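Local atomic coordinates of plantazolicin methyltransferase BamL (Bacillus amyloliquefaciens subsp. plantarum, PDB entry 5DM0), a protein that probably transfers methyl groups from S-adenosylmethionine to the N-terminal amine of desmethylplantazolicin to give the antibiotic plantazolicin. Residues 165-170 / 192-197; 171-176 / 184-189. One frame throughout, in Å; residues are numbered along the deposited sequence.

Contact 1: 165-170 / 192-197; sequences DRNSLG and SLTMEE. With 5D8 (ethyl 2-(2-{2-[(1S)-1-amino-4-carbamimidamidobutyl]-1,3-thiazol-4-yl}-5-methyl-1,3-oxazol-4-yl)-1,3-thiazole-4-carboxylate), chain E.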
# COMPACT_ATOMS: atom_id res chain seq x y z
N ASP A 165 -7.89 8.18 -2.10
CA ASP A 165 -8.24 9.03 -3.25
C ASP A 165 -8.52 10.42 -2.71
O ASP A 165 -9.30 10.58 -1.77
CB ASP A 165 -9.46 8.49 -4.03
CG ASP A 165 -9.76 9.31 -5.29
OD1 ASP A 165 -9.93 10.55 -5.20
OD2 ASP A 165 -9.83 8.72 -6.40
N ARG A 166 -7.91 11.42 -3.33
CA ARG A 166 -8.02 12.81 -2.89
C ARG A 166 -9.47 13.28 -2.69
O ARG A 166 -9.78 14.01 -1.73
CB ARG A 166 -7.31 13.71 -3.90
CG ARG A 166 -7.32 15.17 -3.51
CD ARG A 166 -6.23 15.95 -4.23
NE ARG A 166 -6.54 16.21 -5.64
CZ ARG A 166 -5.82 15.76 -6.67
NH1 ARG A 166 -6.18 16.08 -7.91
NH2 ARG A 166 -4.74 15.00 -6.47
N ASN A 167 -10.37 12.86 -3.58
CA ASN A 167 -11.76 13.31 -3.52
C ASN A 167 -12.61 12.68 -2.41
O ASN A 167 -13.78 13.03 -2.27
CB ASN A 167 -12.45 13.15 -4.88
CG ASN A 167 -11.92 14.12 -5.92
OD1 ASN A 167 -11.70 15.29 -5.64
ND2 ASN A 167 -11.75 13.63 -7.16
N SER A 168 -12.03 11.77 -1.64
CA SER A 168 -12.74 11.09 -0.55
C SER A 168 -12.57 11.77 0.81
O SER A 168 -12.99 11.22 1.83
CB SER A 168 -12.29 9.64 -0.45
OG SER A 168 -12.76 8.90 -1.55
N LEU A 169 -11.98 12.97 0.80
CA LEU A 169 -11.72 13.74 2.02
C LEU A 169 -12.93 13.83 2.97
O LEU A 169 -12.79 13.63 4.18
CB LEU A 169 -11.20 15.15 1.67
CG LEU A 169 -11.00 16.18 2.79
CD1 LEU A 169 -10.10 15.63 3.90
CD2 LEU A 169 -10.40 17.45 2.21
N GLY A 170 -14.10 14.11 2.40
CA GLY A 170 -15.34 14.27 3.18
C GLY A 170 -15.69 13.05 4.02
O GLY A 170 -16.04 13.19 5.20
N SER A 192 -2.89 13.27 -1.75
CA SER A 192 -3.25 12.05 -2.47
C SER A 192 -3.49 12.29 -3.96
O SER A 192 -3.69 13.43 -4.39
CB SER A 192 -4.49 11.41 -1.84
OG SER A 192 -4.33 11.28 -0.44
N LEU A 193 -3.42 11.21 -4.73
CA LEU A 193 -3.81 11.23 -6.14
C LEU A 193 -5.31 10.99 -6.27
O LEU A 193 -5.96 10.54 -5.32
CB LEU A 193 -3.04 10.16 -6.93
CG LEU A 193 -1.51 10.26 -7.04
CD1 LEU A 193 -0.94 9.15 -7.92
CD2 LEU A 193 -1.07 11.60 -7.58
N THR A 194 -5.85 11.31 -7.44
CA THR A 194 -7.17 10.88 -7.85
C THR A 194 -6.99 9.64 -8.71
O THR A 194 -5.89 9.38 -9.19
CB THR A 194 -7.87 11.94 -8.73
OG1 THR A 194 -7.03 12.24 -9.85
CG2 THR A 194 -8.14 13.22 -7.94
N MET A 195 -8.07 8.88 -8.89
CA MET A 195 -8.05 7.74 -9.80
C MET A 195 -7.53 8.15 -11.19
O MET A 195 -6.71 7.45 -11.78
CB MET A 195 -9.44 7.12 -9.91
CG MET A 195 -9.55 6.01 -10.94
SD MET A 195 -8.43 4.67 -10.51
CE MET A 195 -9.14 4.16 -8.97
N GLU A 196 -8.00 9.30 -11.67
CA GLU A 196 -7.59 9.85 -12.97
C GLU A 196 -6.07 9.96 -13.08
O GLU A 196 -5.47 9.49 -14.06
CB GLU A 196 -8.27 11.21 -13.21
CG GLU A 196 -8.01 11.84 -14.57
CD GLU A 196 -8.70 13.18 -14.75
OE1 GLU A 196 -9.05 13.84 -13.74
OE2 GLU A 196 -8.90 13.60 -15.91
N GLU A 197 -5.45 10.56 -12.07
CA GLU A 197 -3.99 10.73 -12.03
C GLU A 197 -3.27 9.39 -11.87
O GLU A 197 -2.24 9.13 -12.52
CB GLU A 197 -3.60 11.67 -10.89
CG GLU A 197 -4.08 13.09 -11.10
CD GLU A 197 -3.99 13.96 -9.85
OE1 GLU A 197 -3.73 13.44 -8.74
OE2 GLU A 197 -4.18 15.19 -9.99
C1 5D8 E . -5.82 8.07 6.52
C2 5D8 E . -5.55 6.75 6.16
C3 5D8 E . -8.49 4.86 5.85
C4 5D8 E . -3.40 7.18 6.53
C5 5D8 E . -7.53 3.90 5.29
C6 5D8 E . -6.62 5.77 5.86
C8 5D8 E . -9.90 4.57 6.13
C11 5D8 E . -12.18 4.47 7.05
C12 5D8 E . -11.80 3.41 6.22
O14 5D8 E . -13.92 2.44 6.06
C13 5D8 E . -12.71 2.30 5.90
O15 5D8 E . -12.15 1.03 5.46
N2 5D8 E . -10.52 3.45 5.74
S1 5D8 E . -10.83 5.54 7.19
N1 5D8 E . -7.89 5.98 6.27
O9 5D8 E . -6.32 4.54 5.30
C7 5D8 E . -7.60 2.53 4.68
S5 5D8 E . -4.23 8.68 6.85
N3 5D8 E . -4.29 6.23 6.19
CA 5D8 E . -1.92 7.09 6.67
N 5D8 E . -1.50 5.71 6.46
CB 5D8 E . -1.19 8.03 5.70
CG 5D8 E . -1.69 7.96 4.26
CD 5D8 E . -0.56 8.43 3.34
NE 5D8 E . -1.13 8.58 1.99
CZ 5D8 E . -1.65 9.62 1.48
NH1 5D8 E . -2.10 9.59 0.29
NH2 5D8 E . -1.75 10.70 2.15
C9 5D8 E . -12.99 -0.08 5.14
C10 5D8 E . -12.57 -1.28 5.96

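Contact 2: 171-176 / 184-189; sequences EGLNTA and YLKDQY. With 5D8 (ethyl 2-(2-{2-[(1S)-1-amino-4-carbamimidamidobutyl]-1,3-thiazol-4-yl}-5-methyl-1,3-oxazol-4-yl)-1,3-thiazole-4-carboxylate), chain E.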
# COMPACT_ATOMS: atom_id res chain seq x y z
N GLU A 171 -15.57 11.87 3.43
CA GLU A 171 -15.84 10.62 4.17
C GLU A 171 -14.71 10.33 5.14
O GLU A 171 -14.94 9.79 6.23
CB GLU A 171 -16.05 9.44 3.21
CG GLU A 171 -17.33 9.52 2.40
CD GLU A 171 -17.36 10.73 1.47
OE1 GLU A 171 -16.44 10.85 0.63
OE2 GLU A 171 -18.29 11.56 1.61
N GLY A 172 -13.48 10.68 4.76
CA GLY A 172 -12.34 10.62 5.67
C GLY A 172 -12.60 11.42 6.94
O GLY A 172 -12.44 10.90 8.05
N LEU A 173 -13.03 12.67 6.76
CA LEU A 173 -13.26 13.59 7.89
C LEU A 173 -14.33 13.11 8.87
O LEU A 173 -14.30 13.48 10.04
CB LEU A 173 -13.57 15.00 7.40
CG LEU A 173 -12.40 15.83 6.85
CD1 LEU A 173 -12.91 17.04 6.09
CD2 LEU A 173 -11.43 16.25 7.95
N ASN A 174 -15.24 12.27 8.39
CA ASN A 174 -16.27 11.69 9.27
C ASN A 174 -15.72 10.67 10.28
O ASN A 174 -16.41 10.32 11.24
CB ASN A 174 -17.42 11.11 8.44
CG ASN A 174 -18.20 12.18 7.68
OD1 ASN A 174 -18.29 13.33 8.11
ND2 ASN A 174 -18.77 11.80 6.55
N THR A 175 -14.49 10.20 10.07
CA THR A 175 -13.83 9.27 11.00
C THR A 175 -12.91 10.00 12.00
O THR A 175 -12.38 9.37 12.93
CB THR A 175 -13.00 8.21 10.26
OG1 THR A 175 -11.93 8.85 9.54
CG2 THR A 175 -13.86 7.40 9.29
N ALA A 176 -12.70 11.29 11.79
CA ALA A 176 -11.82 12.10 12.65
C ALA A 176 -12.51 12.40 13.97
O ALA A 176 -13.71 12.72 14.00
CB ALA A 176 -11.41 13.38 11.95
N TYR A 184 -4.83 16.59 10.16
CA TYR A 184 -4.05 15.47 9.66
C TYR A 184 -4.64 14.99 8.34
O TYR A 184 -3.94 14.95 7.32
CB TYR A 184 -4.05 14.35 10.70
CG TYR A 184 -3.55 13.00 10.24
CD1 TYR A 184 -2.29 12.86 9.65
CD2 TYR A 184 -4.32 11.85 10.44
CE1 TYR A 184 -1.83 11.62 9.25
CE2 TYR A 184 -3.87 10.60 10.05
CZ TYR A 184 -2.62 10.49 9.45
OH TYR A 184 -2.16 9.26 9.05
N LEU A 185 -5.92 14.67 8.35
CA LEU A 185 -6.60 14.14 7.16
C LEU A 185 -6.67 15.15 6.02
O LEU A 185 -6.49 14.80 4.86
CB LEU A 185 -7.98 13.59 7.50
CG LEU A 185 -8.01 12.40 8.47
CD1 LEU A 185 -9.45 11.98 8.75
CD2 LEU A 185 -7.21 11.20 7.96
N LYS A 186 -6.92 16.41 6.35
CA LYS A 186 -6.90 17.46 5.33
C LYS A 186 -5.57 17.46 4.58
O LYS A 186 -5.54 17.52 3.35
CB LYS A 186 -7.21 18.82 5.97
CG LYS A 186 -8.67 18.96 6.40
CD LYS A 186 -8.94 20.32 7.03
CE LYS A 186 -10.39 20.43 7.46
NZ LYS A 186 -10.70 21.74 8.11
N ASP A 187 -4.46 17.34 5.31
CA ASP A 187 -3.15 17.27 4.69
C ASP A 187 -2.93 15.97 3.92
O ASP A 187 -2.34 15.98 2.83
CB ASP A 187 -2.04 17.47 5.74
CG ASP A 187 -1.89 18.92 6.17
OD1 ASP A 187 -2.51 19.81 5.54
OD2 ASP A 187 -1.14 19.17 7.14
N GLN A 188 -3.38 14.85 4.47
CA GLN A 188 -3.20 13.55 3.82
C GLN A 188 -3.98 13.47 2.51
O GLN A 188 -3.44 13.05 1.49
CB GLN A 188 -3.64 12.41 4.73
CG GLN A 188 -2.85 12.30 6.03
CD GLN A 188 -1.33 12.30 5.83
OE1 GLN A 188 -0.61 13.07 6.48
NE2 GLN A 188 -0.85 11.45 4.93
N TYR A 189 -5.24 13.89 2.54
CA TYR A 189 -6.05 13.82 1.32
C TYR A 189 -5.54 14.79 0.26
O TYR A 189 -5.53 14.45 -0.93
CB TYR A 189 -7.54 13.99 1.64
CG TYR A 189 -8.17 12.72 2.17
CD1 TYR A 189 -8.70 11.76 1.31
CD2 TYR A 189 -8.24 12.48 3.55
CE1 TYR A 189 -9.28 10.60 1.79
CE2 TYR A 189 -8.81 11.32 4.05
CZ TYR A 189 -9.32 10.39 3.16
OH TYR A 189 -9.89 9.24 3.63
C1 5D8 E . -5.82 8.07 6.52
C2 5D8 E . -5.55 6.75 6.16
C3 5D8 E . -8.49 4.86 5.85
C4 5D8 E . -3.40 7.18 6.53
C5 5D8 E . -7.53 3.90 5.29
C6 5D8 E . -6.62 5.77 5.86
C8 5D8 E . -9.90 4.57 6.13
C11 5D8 E . -12.18 4.47 7.05
C12 5D8 E . -11.80 3.41 6.22
O14 5D8 E . -13.92 2.44 6.06
C13 5D8 E . -12.71 2.30 5.90
O15 5D8 E . -12.15 1.03 5.46
N2 5D8 E . -10.52 3.45 5.74
S1 5D8 E . -10.83 5.54 7.19
N1 5D8 E . -7.89 5.98 6.27
O9 5D8 E . -6.32 4.54 5.30
C7 5D8 E . -7.60 2.53 4.68
S5 5D8 E . -4.23 8.68 6.85
N3 5D8 E . -4.29 6.23 6.19
CA 5D8 E . -1.92 7.09 6.67
N 5D8 E . -1.50 5.71 6.46
CB 5D8 E . -1.19 8.03 5.70
CG 5D8 E . -1.69 7.96 4.26
CD 5D8 E . -0.56 8.43 3.34
NE 5D8 E . -1.13 8.58 1.99
CZ 5D8 E . -1.65 9.62 1.48
NH1 5D8 E . -2.10 9.59 0.29
NH2 5D8 E . -1.75 10.70 2.15
C9 5D8 E . -12.99 -0.08 5.14
C10 5D8 E . -12.57 -1.28 5.96

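Contact 1: 165-170 / 192-197
R166 grips E197 end-on: NH2 lies 2.9 Å from OE1, and NH1 donates to OE2 in a nearly straight bond (N-H...O 167°). The guanidinium and carboxylate planes are 49° apart, so this salt bridge is twisted. NH2 also donates to S192 O at 2.8 Å, in the carbonyl plane; three bonds thus fix the rotation of the guanidinium. A bend at chi3 (75°) carries the chain past S192 O, letting NH2 reach both this oxygen and E197. Glutamate suits position 197 doubly, because OE1 also accepts from T194 N while T194 OG1 accepts from E197 N, the capping box that starts helix 195-206. T194 CG2 lies over one face of the guanidinium, 3.5 Å from NH1.

The backbones are tied by R166 N to L193 O (2.9 Å). D165 uses both carboxylate oxygens: OD1 accepts from N167 N in an Asx turn, and M195 N meets OD2 from above the carboxylate plane. S192, small and polar, accepts at OG from guanidinium NH1 of the bound plantazolicin analogue 5D8 (2.9 Å) and bonds Q188 O. The contact joins the exit of strand 157-164 to the start of helix 195-206, with L261 of strand 260-268 packed against D165, L193 and M195.

Contact 2: 171-176 / 184-189
G172 O is gripped twice by T175, whose OG1 donates to it at 2.6 Å and whose backbone N does so at 3.0 Å, while L185 CD1 presses on the same oxygen from the facing helix, 3.3 Å away. With chi1 at 64°, T175 OG1 sits between its own backbone N and carbonyl carbon, which turns the hydroxyl back toward the G172 carbonyl; Y35 OH of helix 26-39 is a further partner of this hydroxyl.

Glycine suits position 172 because the Y189 ring lies where a CB would point, and Y189 OH comes within 3.5 Å of G172 CA. Residues L173 to A176 form a type I beta turn, and helix 169-173 packs against helix 179-191, which follows it in the chain, beside the pocket of the bound analogue in this Rossmann-like methyltransferase. L185 is the branched apolar residue between the two: CD1 meets A176 CB at 4.0 Å, whereas CD2 packs on C1 of the 5D8 thiazole at 3.7 Å. Farther out, L173 CD2 crosses the K186 chain at about a right angle and touches CG; the methylenes of the extended K186 supply the apolar contact while the residue itself is exposed, which suits a lysine here.

The same helix also meets 5D8 through Y184, whose OH is 3.1 Å from S5 and bonds D36, and through Q188 O, which accepts from the analogue's guanidinium NH2 at 3.0 Å.

How the contacts relate
The two contacts have centres about 12 Å apart and are nested: the pairing of 171-176 with 184-189 lies inside the chain loop closed by 165-170 and 192-197. Helix 169-173 contributes to both, and helix 179-191 is followed directly by helix 195-206. Y189 joins them, its ring packing against D165, S168 and L169 and its backbone O against R166 CG. This helical excursion leaves strand 157-164 of the seven-stranded Rossmann-like sheet and precedes strand 212-217 at the sheet's edge. Both contacts touch 5D8, contact 2 along a thiazole and both at its guanidinium, so together they form part of the substrate pocket's wall.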